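Local coordinates for protein succinyl-CoA ligase (ADP-forming) subunit alpha (Methanosaeta concilii, PDB 6HXI) that binds coenzyme A and combines, in one chain, a CoA-ligase region with a C-terminal region related to the citrate synthase family, at residues T70-A75 / T97-K102; S92-T97 / E118-V123; T127-D132 / G209-D214. All blocks are in the same frame, centred on the assembly; numbering follows the deposited sequence. Where two conformers were deposited one is given.

In the fold
Interactions 1 and 2 lie in the helical layer of a Rossmann-type domain, whose mostly parallel sheet includes strands 61-68, 42-46, 15-18, 83-86, 108-111 and 134-136, in that order. Interaction 1 joins helices 71-77 and 93-102, and interaction 2 passes from helix 93-102 to helix 118-130; they share Thr-97, and their centres are 14 Å apart. Interaction 3 then leads out of this layer, from the far end of helix 118-130 to the start of helix 212-221, beside the second sheet, its centre 13 Å from that of interaction 2. Coenzyme A is touched in interaction 2, through Ser-92. Side chains of the other two stand further back, Glu-99 about 12 Å and Ser-210 about 13 Å from a coenzyme A.

Interaction 1: T70-A75 / T97-K102; sequences TIPLAA and TMEALK
Ile-71 and Ala-100 form the tightly packed part of this contact, which illustrates how two neighbouring helices can be close-fitting on the sheet side and polar at the rim. The axes of 71-75 and 97-102 approach to 10.1 Å at a crossing angle of -34°, and the backbones come nearest at Ile-71 and the small Ala-100, their CA atoms 6.4 Å apart. Ile-71 puts its CG2 branch 3.9 Å from Ala-100 CA and 4.2 Å from Ala-100 CB. Its other branch, CG1, lies beside the backbone N (chi1 -65°) and carries CD1 toward the Glu-99 side chain, 3.9 Å from OE2.

The looser side is built by Glu-99. Its extended chain, with CG trans to the backbone N (chi1 -163°), reaches across to the first turn of the other helix, where OE1 rests 3.4 Å from Pro-72 CD; the two side chains meet at about a right angle. OE2 instead works through a water, which donates to it at 2.8 Å and accepts from Ile-71 N. No direct hydrogen bond spans the segments. Thr-70 caps this same helix start, OG1 accepting from Leu-73 N.

Beneath the contact, Ile-71 packs on Ile-46 of strand 42-46 and Ala-100 on Val-109 of strand 108-111, while Met-98 and Leu-101 turn to Thr-127 of helix 118-130.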
loop_
_atom_site.group_PDB
_atom_site.type_symbol
_atom_site.label_atom_id
_atom_site.label_comp_id
_atom_site.label_asym_id
_atom_site.label_seq_id
_atom_site.Cartn_x
_atom_site.Cartn_y
_atom_site.Cartn_z
ATOM N N THR B 70 26.462 -21.360 -17.353
ATOM C CA THR B 70 27.125 -22.485 -18.038
ATOM C C THR B 70 28.646 -22.300 -18.189
ATOM O O THR B 70 29.156 -21.181 -18.148
ATOM C CB THR B 70 26.481 -22.761 -19.438
ATOM O OG1 THR B 70 26.913 -21.771 -20.381
ATOM C CG2 THR B 70 24.950 -22.824 -19.416
ATOM N N ILE B 71 29.349 -23.424 -18.403
ATOM C CA ILE B 71 30.793 -23.483 -18.645
ATOM C C ILE B 71 31.135 -22.831 -20.013
ATOM O O ILE B 71 32.003 -21.959 -20.004
ATOM C CB ILE B 71 31.355 -24.905 -18.478
ATOM C CG1 ILE B 71 31.219 -25.387 -17.025
ATOM C CG2 ILE B 71 32.819 -24.994 -18.967
ATOM C CD1 ILE B 71 31.212 -26.960 -16.845
ATOM N N PRO B 72 30.469 -23.168 -21.165
ATOM C CA PRO B 72 30.790 -22.475 -22.432
ATOM C C PRO B 72 30.613 -20.950 -22.405
ATOM O O PRO B 72 31.368 -20.256 -23.076
ATOM C CB PRO B 72 29.828 -23.119 -23.440
ATOM C CG PRO B 72 29.511 -24.440 -22.860
ATOM C CD PRO B 72 29.431 -24.193 -21.391
ATOM N N LEU B 73 29.626 -20.427 -21.656
ATOM C CA LEU B 73 29.404 -18.975 -21.579
ATOM C C LEU B 73 30.517 -18.282 -20.798
ATOM O O LEU B 73 30.983 -17.215 -21.216
ATOM C CB LEU B 73 28.037 -18.628 -20.986
ATOM C CG LEU B 73 26.846 -18.718 -21.937
ATOM C CD1 LEU B 73 25.547 -18.719 -21.170
ATOM C CD2 LEU B 73 26.837 -17.570 -22.939
ATOM N N ALA B 74 30.969 -18.905 -19.700
ATOM C CA ALA B 74 32.064 -18.379 -18.877
ATOM C C ALA B 74 33.362 -18.430 -19.656
ATOM O O ALA B 74 34.078 -17.432 -19.684
ATOM C CB ALA B 74 32.191 -19.164 -17.583
ATOM N N ALA B 75 33.648 -19.575 -20.322
ATOM C CA ALA B 75 34.868 -19.787 -21.098
ATOM C C ALA B 75 35.018 -18.756 -22.216
ATOM O O ALA B 75 36.100 -18.195 -22.379
ATOM C CB ALA B 75 34.914 -21.203 -21.650
ATOM N N THR B 97 32.650 -31.976 -15.687
ATOM C CA THR B 97 34.090 -32.131 -15.989
ATOM C C THR B 97 34.304 -32.376 -17.484
ATOM O O THR B 97 35.184 -31.760 -18.089
ATOM C CB THR B 97 34.732 -33.254 -15.171
ATOM O OG1 THR B 97 34.499 -33.008 -13.782
ATOM C CG2 THR B 97 36.226 -33.378 -15.438
ATOM N N MET B 98 33.465 -33.248 -18.073
ATOM C CA MET B 98 33.514 -33.581 -19.481
ATOM C C MET B 98 33.258 -32.348 -20.338
ATOM O O MET B 98 34.001 -32.113 -21.298
ATOM C CB MET B 98 32.578 -34.754 -19.816
ATOM C CG MET B 98 33.052 -36.100 -19.246
ATOM S SD MET B 98 34.603 -36.705 -19.950
ATOM C CE MET B 98 34.034 -37.226 -21.608
ATOM N N GLU B 99 32.272 -31.522 -19.942
ATOM C CA GLU B 99 31.978 -30.261 -20.634
ATOM C C GLU B 99 33.164 -29.281 -20.540
ATOM O O GLU B 99 33.543 -28.696 -21.546
ATOM C CB GLU B 99 30.683 -29.640 -20.098
ATOM C CG GLU B 99 30.091 -28.576 -21.007
ATOM C CD GLU B 99 28.778 -27.979 -20.533
ATOM O OE1 GLU B 99 28.092 -27.330 -21.357
ATOM O OE2 GLU B 99 28.426 -28.174 -19.345
ATOM N N ALA B 100 33.774 -29.138 -19.353
ATOM C CA ALA B 100 34.939 -28.272 -19.181
ATOM C C ALA B 100 36.143 -28.759 -20.013
ATOM O O ALA B 100 36.843 -27.927 -20.601
ATOM C CB ALA B 100 35.315 -28.186 -17.715
ATOM N N LEU B 101 36.376 -30.106 -20.071
ATOM C CA LEU B 101 37.486 -30.713 -20.832
ATOM C C LEU B 101 37.317 -30.493 -22.357
ATOM O O LEU B 101 38.304 -30.355 -23.076
ATOM C CB LEU B 101 37.643 -32.224 -20.509
ATOM C CG LEU B 101 38.178 -32.636 -19.113
ATOM C CD1 LEU B 101 38.100 -34.149 -18.918
ATOM C CD2 LEU B 101 39.629 -32.189 -18.887
ATOM N N LYS B 102 36.074 -30.427 -22.830
ATOM C CA LYS B 102 35.746 -30.171 -24.235
ATOM C C LYS B 102 36.004 -28.696 -24.636
ATOM O O LYS B 102 36.107 -28.400 -25.824
ATOM C CB LYS B 102 34.314 -30.642 -24.573
ATOM C CG LYS B 102 34.215 -32.170 -24.675
ATOM C CD LYS B 102 32.816 -32.709 -24.377
ATOM C CE LYS B 102 32.820 -34.208 -24.140
ATOM N NZ LYS B 102 31.478 -34.718 -23.739
HETATM O O HOH W 1 27.673 -25.856 -17.925
#

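Interaction 2: S92-T97 / E118-V123; sequences SAFETT and ERQSRV. With COA (coenzyme A), chain G.
Phe-94 and Gln-120 meet next to the coenzyme A pocket, where the start of helix 93-102 meets the first half of helix 118-130. Phe-94 points at the other helix with CG trans to the backbone N (chi1 -177°). Gln-120 crosses one face of the ring in a CH-pi contact, its CG 4.2 Å from the Phe-94 centroid, and its amide plane is turned 48° from that of the ring. Val-123 comes from another direction: its CG1 meets the ring edge in plane, 3.7 Å from Phe-94 CZ.

Gln-120 OE1 lies 3.2 Å from Phe-94 CB and accepts from a water that in turn accepts from Phe-94 N, so an amide of the opening helical turn is satisfied across the contact. Two residues before Phe-94, Ser-92 occupies the N-cap position but spends its hydroxyl on the ligand, OG donating to O9A of the coenzyme A 3'-phosphate at 2.7 Å. Lys-479 of the second subunit also bonds to this OG. Gln-120 also packs on Trp-226 of the citrate lyase chain. The 3'-phosphate beside the start of a helix that follows strand 83-86 is consistent with the way Rossmann-type folds bind phosphates at helix N-termini.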
loop_
_atom_site.group_PDB
_atom_site.type_symbol
_atom_site.label_atom_id
_atom_site.label_comp_id
_atom_site.label_asym_id
_atom_site.label_seq_id
_atom_site.Cartn_x
_atom_site.Cartn_y
_atom_site.Cartn_z
ATOM N N SER B 92 26.749 -35.061 -10.639
ATOM C CA SER B 92 26.964 -34.087 -11.712
ATOM C C SER B 92 28.420 -33.885 -12.126
ATOM O O SER B 92 28.684 -33.203 -13.117
ATOM C CB SER B 92 26.369 -32.744 -11.306
ATOM O OG SER B 92 24.962 -32.854 -11.177
ATOM N N ALA B 93 29.357 -34.428 -11.340
ATOM C CA ALA B 93 30.798 -34.298 -11.542
ATOM C C ALA B 93 31.250 -34.721 -12.932
ATOM O O ALA B 93 32.013 -33.980 -13.551
ATOM C CB ALA B 93 31.542 -35.071 -10.476
ATOM N N PHE B 94 30.753 -35.879 -13.452
ATOM C CA PHE B 94 31.141 -36.347 -14.781
ATOM C C PHE B 94 30.745 -35.401 -15.903
ATOM O O PHE B 94 31.608 -34.967 -16.656
ATOM C CB PHE B 94 30.621 -37.764 -15.050
ATOM C CG PHE B 94 31.024 -38.372 -16.379
ATOM C CD1 PHE B 94 32.286 -38.926 -16.557
ATOM C CD2 PHE B 94 30.117 -38.443 -17.435
ATOM C CE1 PHE B 94 32.647 -39.499 -17.782
ATOM C CE2 PHE B 94 30.476 -39.022 -18.654
ATOM C CZ PHE B 94 31.736 -39.551 -18.819
ATOM N N GLU B 95 29.447 -35.102 -16.030
ATOM C CA GLU B 95 28.930 -34.244 -17.092
ATOM C C GLU B 95 29.617 -32.864 -17.146
ATOM O O GLU B 95 29.989 -32.409 -18.226
ATOM C CB GLU B 95 27.404 -34.082 -16.963
ATOM C CG GLU B 95 26.594 -35.251 -17.502
ATOM C CD GLU B 95 25.299 -34.902 -18.228
ATOM O OE1 GLU B 95 24.900 -35.676 -19.133
ATOM O OE2 GLU B 95 24.701 -33.842 -17.917
ATOM N N THR B 96 29.804 -32.234 -15.985
ATOM C CA THR B 96 30.419 -30.904 -15.866
ATOM C C THR B 96 31.931 -30.951 -16.166
ATOM O O THR B 96 32.415 -30.084 -16.890
ATOM C CB THR B 96 30.052 -30.260 -14.516
ATOM O OG1 THR B 96 30.573 -31.064 -13.454
ATOM C CG2 THR B 96 28.511 -30.087 -14.345
ATOM N N THR B 97 32.650 -31.976 -15.687
ATOM C CA THR B 97 34.090 -32.131 -15.989
ATOM C C THR B 97 34.304 -32.376 -17.484
ATOM O O THR B 97 35.184 -31.760 -18.089
ATOM C CB THR B 97 34.732 -33.254 -15.171
ATOM O OG1 THR B 97 34.499 -33.008 -13.782
ATOM C CG2 THR B 97 36.226 -33.378 -15.438
ATOM N N GLU B 118 33.678 -45.446 -10.681
ATOM C CA GLU B 118 35.017 -45.783 -11.181
ATOM C C GLU B 118 35.072 -45.702 -12.704
ATOM O O GLU B 118 36.054 -45.181 -13.240
ATOM C CB GLU B 118 35.452 -47.144 -10.657
ATOM C CG GLU B 118 35.763 -47.117 -9.171
ATOM C CD GLU B 118 35.870 -48.434 -8.420
ATOM O OE1 GLU B 118 35.941 -49.501 -9.069
ATOM O OE2 GLU B 118 35.907 -48.390 -7.170
ATOM N N ARG B 119 33.981 -46.132 -13.391
ATOM C CA ARG B 119 33.891 -46.060 -14.852
ATOM C C ARG B 119 33.967 -44.605 -15.395
ATOM O O ARG B 119 34.696 -44.351 -16.352
ATOM C CB ARG B 119 32.667 -46.810 -15.395
ATOM C CG ARG B 119 32.504 -46.615 -16.898
ATOM C CD ARG B 119 31.642 -47.623 -17.611
ATOM N NE ARG B 119 31.598 -47.284 -19.033
ATOM C CZ ARG B 119 32.534 -47.612 -19.923
ATOM N NH1 ARG B 119 32.413 -47.234 -21.190
ATOM N NH2 ARG B 119 33.597 -48.327 -19.554
ATOM N N GLN B 120 33.236 -43.677 -14.762
ATOM C CA GLN B 120 33.206 -42.247 -15.064
ATOM C C GLN B 120 34.595 -41.619 -14.882
ATOM O O GLN B 120 35.041 -40.871 -15.758
ATOM C CB GLN B 120 32.183 -41.536 -14.177
ATOM C CG GLN B 120 30.723 -41.805 -14.594
ATOM C CD GLN B 120 29.718 -41.110 -13.706
ATOM O OE1 GLN B 120 30.010 -40.115 -13.038
ATOM N NE2 GLN B 120 28.510 -41.639 -13.644
ATOM N N SER B 121 35.295 -41.967 -13.775
ATOM C CA SER B 121 36.658 -41.472 -13.500
ATOM C C SER B 121 37.644 -41.957 -14.558
ATOM O O SER B 121 38.471 -41.165 -15.010
ATOM C CB SER B 121 37.108 -41.879 -12.112
ATOM O OG SER B 121 36.330 -41.141 -11.194
ATOM N N ARG B 122 37.554 -43.241 -14.966
ATOM C CA ARG B 122 38.398 -43.805 -16.024
ATOM C C ARG B 122 38.153 -43.061 -17.350
ATOM O O ARG B 122 39.106 -42.742 -18.057
ATOM C CB ARG B 122 38.104 -45.292 -16.227
ATOM C CG ARG B 122 38.664 -46.197 -15.163
ATOM C CD ARG B 122 38.682 -47.644 -15.628
ATOM N NE ARG B 122 37.339 -48.220 -15.744
ATOM C CZ ARG B 122 36.669 -48.768 -14.733
ATOM N NH1 ARG B 122 35.461 -49.278 -14.930
ATOM N NH2 ARG B 122 37.218 -48.846 -13.526
ATOM N N VAL B 123 36.882 -42.764 -17.670
ATOM C CA VAL B 123 36.520 -42.015 -18.897
ATOM C C VAL B 123 37.048 -40.559 -18.821
ATOM O O VAL B 123 37.520 -40.053 -19.833
ATOM C CB VAL B 123 35.019 -42.102 -19.260
ATOM C CG1 VAL B 123 34.672 -41.158 -20.415
ATOM C CG2 VAL B 123 34.628 -43.544 -19.596
HETATM N N1A COA G . 14.957 -28.745 -5.354
HETATM C C2A COA G . 15.522 -29.764 -6.010
HETATM N N3A COA G . 16.796 -30.176 -5.981
HETATM C C4A COA G . 17.547 -29.372 -5.212
HETATM C C5A COA G . 17.108 -28.281 -4.482
HETATM C C6A COA G . 15.731 -27.987 -4.541
HETATM N N6A COA G . 15.151 -27.030 -3.819
HETATM N N7A COA G . 18.176 -27.630 -3.885
HETATM C C8A COA G . 19.217 -28.334 -4.250
HETATM N N9A COA G . 18.914 -29.401 -5.058
HETATM C C1B COA G . 19.842 -30.354 -5.666
HETATM C C2B COA G . 20.941 -29.746 -6.528
HETATM O O2B COA G . 20.463 -29.451 -7.842
HETATM C C3B COA G . 21.961 -30.889 -6.522
HETATM O O3B COA G . 21.607 -31.934 -7.454
HETATM P P3B COA G . 22.669 -32.915 -8.128
HETATM O O7A COA G . 23.462 -33.525 -7.022
HETATM O O8A COA G . 21.870 -33.898 -8.906
HETATM O O9A COA G . 23.489 -32.043 -9.096
HETATM C C4B COA G . 21.776 -31.545 -5.148
HETATM O O4B COA G . 20.510 -31.069 -4.645
HETATM C C5B COA G . 22.870 -31.273 -4.148
HETATM O O5B COA G . 23.181 -29.867 -4.210
HETATM P P1A COA G . 24.725 -29.332 -4.162
HETATM O O1A COA G . 24.854 -27.885 -3.854
HETATM O O2A COA G . 25.517 -29.760 -5.387
HETATM O O3A COA G . 25.154 -30.230 -2.914
HETATM P P2A COA G . 26.336 -30.392 -1.861
HETATM O O4A COA G . 26.071 -29.547 -0.680
HETATM O O5A COA G . 26.330 -31.856 -1.486
HETATM O O6A COA G . 27.711 -29.965 -2.606
HETATM C CBP COA G . 29.924 -30.984 -2.745
HETATM C CCP COA G . 28.513 -30.908 -3.340
HETATM C CDP COA G . 30.743 -31.975 -3.583
HETATM C CEP COA G . 30.615 -29.606 -2.766
HETATM C CAP COA G . 29.816 -31.480 -1.276
HETATM O OAP COA G . 28.951 -32.596 -1.173
HETATM C C9P COA G . 31.125 -31.790 -0.562
HETATM O O9P COA G . 31.791 -30.874 -0.074
HETATM N N8P COA G . 31.484 -33.082 -0.490
HETATM C C7P COA G . 32.752 -33.521 0.075
HETATM C C6P COA G . 33.633 -34.158 -0.964
HETATM C C5P COA G . 34.909 -34.711 -0.373
HETATM O O5P COA G . 34.944 -35.113 0.789
HETATM N N4P COA G . 35.977 -34.710 -1.170
HETATM C C3P COA G . 37.304 -35.109 -0.718
HETATM C C2P COA G . 38.028 -34.001 0.020
HETATM S S1P COA G . 39.707 -34.627 0.306
HETATM O O HOH W 2 28.971 -37.790 -12.060
#

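Interaction 3: T127-D132 / G209-D214; sequences TARKLD and GSNMLD
Arg-129 and Asp-214 set their flat groups almost perpendicular, the guanidinium and carboxylate planes standing 85° apart, and this case shows how one arginine can be used differently at its edge and over its face. At the edge, NH2 donates to Asp-214 OD2 at 2.9 Å in a salt bridge. The acceptor lies close to the guanidinium plane and is met on its syn side, yet the N-H...O angle of 136° leaves the bond noticeably bent. Because the planes are crossed, one nitrogen and one oxygen carry the bridge instead of a bidentate, side-by-side pair of hydrogen bonds.

Over one face of the guanidinium sits the carbonyl of Gly-209; NH1 is 3.5 Å from Gly-209 O, at an angle too poor for a hydrogen bond. The amide of Asn-211 is nearly parallel to the guanidinium, 17° between planes, and approaches obliquely, with OD1 3.3 Å from Arg-129 NH1. A bend at chi3 swings the end of the arginine chain into this position from the last turn of its helix, which closes in a Schellman motif with Asp-132 as the C-prime residue.

Asn-211 is itself positioned by Asp-238, which accepts from its ND2, while Gly-209 pairs with Gly-137 through the backbone. Asp-214 OD2 also takes a weak bond from Asn-211 N, 3.3 Å long. With the arginine, that backbone N-H and the beginning of helix 212-221 all near it, the carboxylate is probably favoured in its charged form; the salt bridge itself ties together helices associated with two different sheets.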
loop_
_atom_site.group_PDB
_atom_site.type_symbol
_atom_site.label_atom_id
_atom_site.label_comp_id
_atom_site.label_asym_id
_atom_site.label_seq_id
_atom_site.Cartn_x
_atom_site.Cartn_y
_atom_site.Cartn_z
ATOM N N THR B 127 39.969 -39.142 -21.246
ATOM C CA THR B 127 39.622 -37.919 -21.976
ATOM C C THR B 127 40.724 -36.883 -21.749
ATOM O O THR B 127 41.193 -36.275 -22.706
ATOM C CB THR B 127 38.212 -37.426 -21.587
ATOM O OG1 THR B 127 37.268 -38.407 -21.995
ATOM C CG2 THR B 127 37.835 -36.102 -22.241
ATOM N N ALA B 128 41.183 -36.758 -20.498
ATOM C CA ALA B 128 42.245 -35.834 -20.111
ATOM C C ALA B 128 43.548 -36.142 -20.821
ATOM O O ALA B 128 44.139 -35.240 -21.422
ATOM C CB ALA B 128 42.430 -35.842 -18.595
ATOM N N ARG B 129 43.965 -37.415 -20.809
ATOM C CA ARG B 129 45.209 -37.883 -21.444
ATOM C C ARG B 129 45.198 -37.671 -22.963
ATOM O O ARG B 129 46.185 -37.180 -23.503
ATOM C CB ARG B 129 45.543 -39.349 -21.053
ATOM C CG ARG B 129 45.822 -39.507 -19.547
ATOM C CD ARG B 129 46.195 -40.920 -19.106
ATOM N NE ARG B 129 45.542 -41.327 -17.849
ATOM C CZ ARG B 129 45.943 -40.989 -16.620
ATOM N NH1 ARG B 129 45.281 -41.428 -15.556
ATOM N NH2 ARG B 129 47.003 -40.207 -16.448
ATOM N N LYS B 130 44.059 -37.955 -23.624
ATOM C CA LYS B 130 43.858 -37.786 -25.062
ATOM C C LYS B 130 43.988 -36.317 -25.503
ATOM O O LYS B 130 44.551 -36.054 -26.556
ATOM C CB LYS B 130 42.480 -38.360 -25.468
ATOM C CG LYS B 130 42.218 -38.458 -26.971
ATOM C CD LYS B 130 40.743 -38.742 -27.232
ATOM C CE LYS B 130 40.233 -38.166 -28.535
ATOM N NZ LYS B 130 40.016 -36.694 -28.464
ATOM N N LEU B 131 43.486 -35.372 -24.680
ATOM C CA LEU B 131 43.498 -33.933 -24.962
ATOM C C LEU B 131 44.676 -33.164 -24.325
ATOM O O LEU B 131 44.670 -31.926 -24.369
ATOM C CB LEU B 131 42.178 -33.315 -24.481
ATOM C CG LEU B 131 40.865 -33.859 -25.025
ATOM C CD1 LEU B 131 39.719 -33.359 -24.179
ATOM C CD2 LEU B 131 40.659 -33.473 -26.483
ATOM N N ASP B 132 45.672 -33.876 -23.742
ATOM C CA ASP B 132 46.832 -33.298 -23.037
ATOM C C ASP B 132 46.397 -32.327 -21.893
ATOM O O ASP B 132 46.978 -31.255 -21.684
ATOM C CB ASP B 132 47.846 -32.660 -24.015
ATOM C CG ASP B 132 49.286 -32.821 -23.553
ATOM O OD1 ASP B 132 49.716 -32.050 -22.649
ATOM O OD2 ASP B 132 49.969 -33.750 -24.052
ATOM N N GLY B 209 41.853 -39.301 -11.851
ATOM C CA GLY B 209 41.946 -38.532 -13.087
ATOM C C GLY B 209 43.387 -38.427 -13.535
ATOM O O GLY B 209 43.678 -38.438 -14.736
ATOM N N SER B 210 44.303 -38.359 -12.548
ATOM C CA SER B 210 45.747 -38.314 -12.741
ATOM C C SER B 210 46.388 -39.123 -11.620
ATOM O O SER B 210 45.934 -39.071 -10.470
ATOM C CB SER B 210 46.264 -36.878 -12.713
ATOM O OG SER B 210 45.873 -36.193 -11.533
ATOM N N ASN B 211 47.401 -39.911 -11.966
ATOM C CA ASN B 211 48.128 -40.752 -11.032
ATOM C C ASN B 211 49.208 -39.927 -10.358
ATOM O O ASN B 211 49.520 -38.829 -10.824
ATOM C CB ASN B 211 48.716 -41.969 -11.775
ATOM C CG ASN B 211 47.629 -42.951 -12.174
ATOM O OD1 ASN B 211 47.161 -42.967 -13.317
ATOM N ND2 ASN B 211 47.110 -43.704 -11.197
ATOM N N MET B 212 49.757 -40.425 -9.247
ATOM C CA MET B 212 50.805 -39.703 -8.533
ATOM C C MET B 212 52.009 -39.429 -9.426
ATOM O O MET B 212 52.563 -38.326 -9.363
ATOM C CB MET B 212 51.248 -40.456 -7.275
ATOM C CG MET B 212 50.277 -40.351 -6.118
ATOM S SD MET B 212 50.885 -41.377 -4.760
ATOM C CE MET B 212 49.822 -40.973 -3.582
ATOM N N LEU B 213 52.403 -40.416 -10.271
ATOM C CA LEU B 213 53.564 -40.292 -11.168
ATOM C C LEU B 213 53.463 -39.117 -12.127
ATOM O O LEU B 213 54.481 -38.478 -12.366
ATOM C CB LEU B 213 53.886 -41.595 -11.931
ATOM C CG LEU B 213 55.172 -41.577 -12.798
ATOM C CD1 LEU B 213 56.440 -41.354 -11.946
ATOM C CD2 LEU B 213 55.277 -42.819 -13.661
ATOM N N ASP B 214 52.252 -38.800 -12.640
ATOM C CA ASP B 214 52.031 -37.666 -13.550
ATOM C C ASP B 214 52.625 -36.396 -12.926
ATOM O O ASP B 214 53.471 -35.737 -13.555
ATOM C CB ASP B 214 50.524 -37.474 -13.843
ATOM C CG ASP B 214 49.788 -38.692 -14.385
ATOM O OD1 ASP B 214 50.418 -39.772 -14.498
ATOM O OD2 ASP B 214 48.576 -38.569 -14.688
#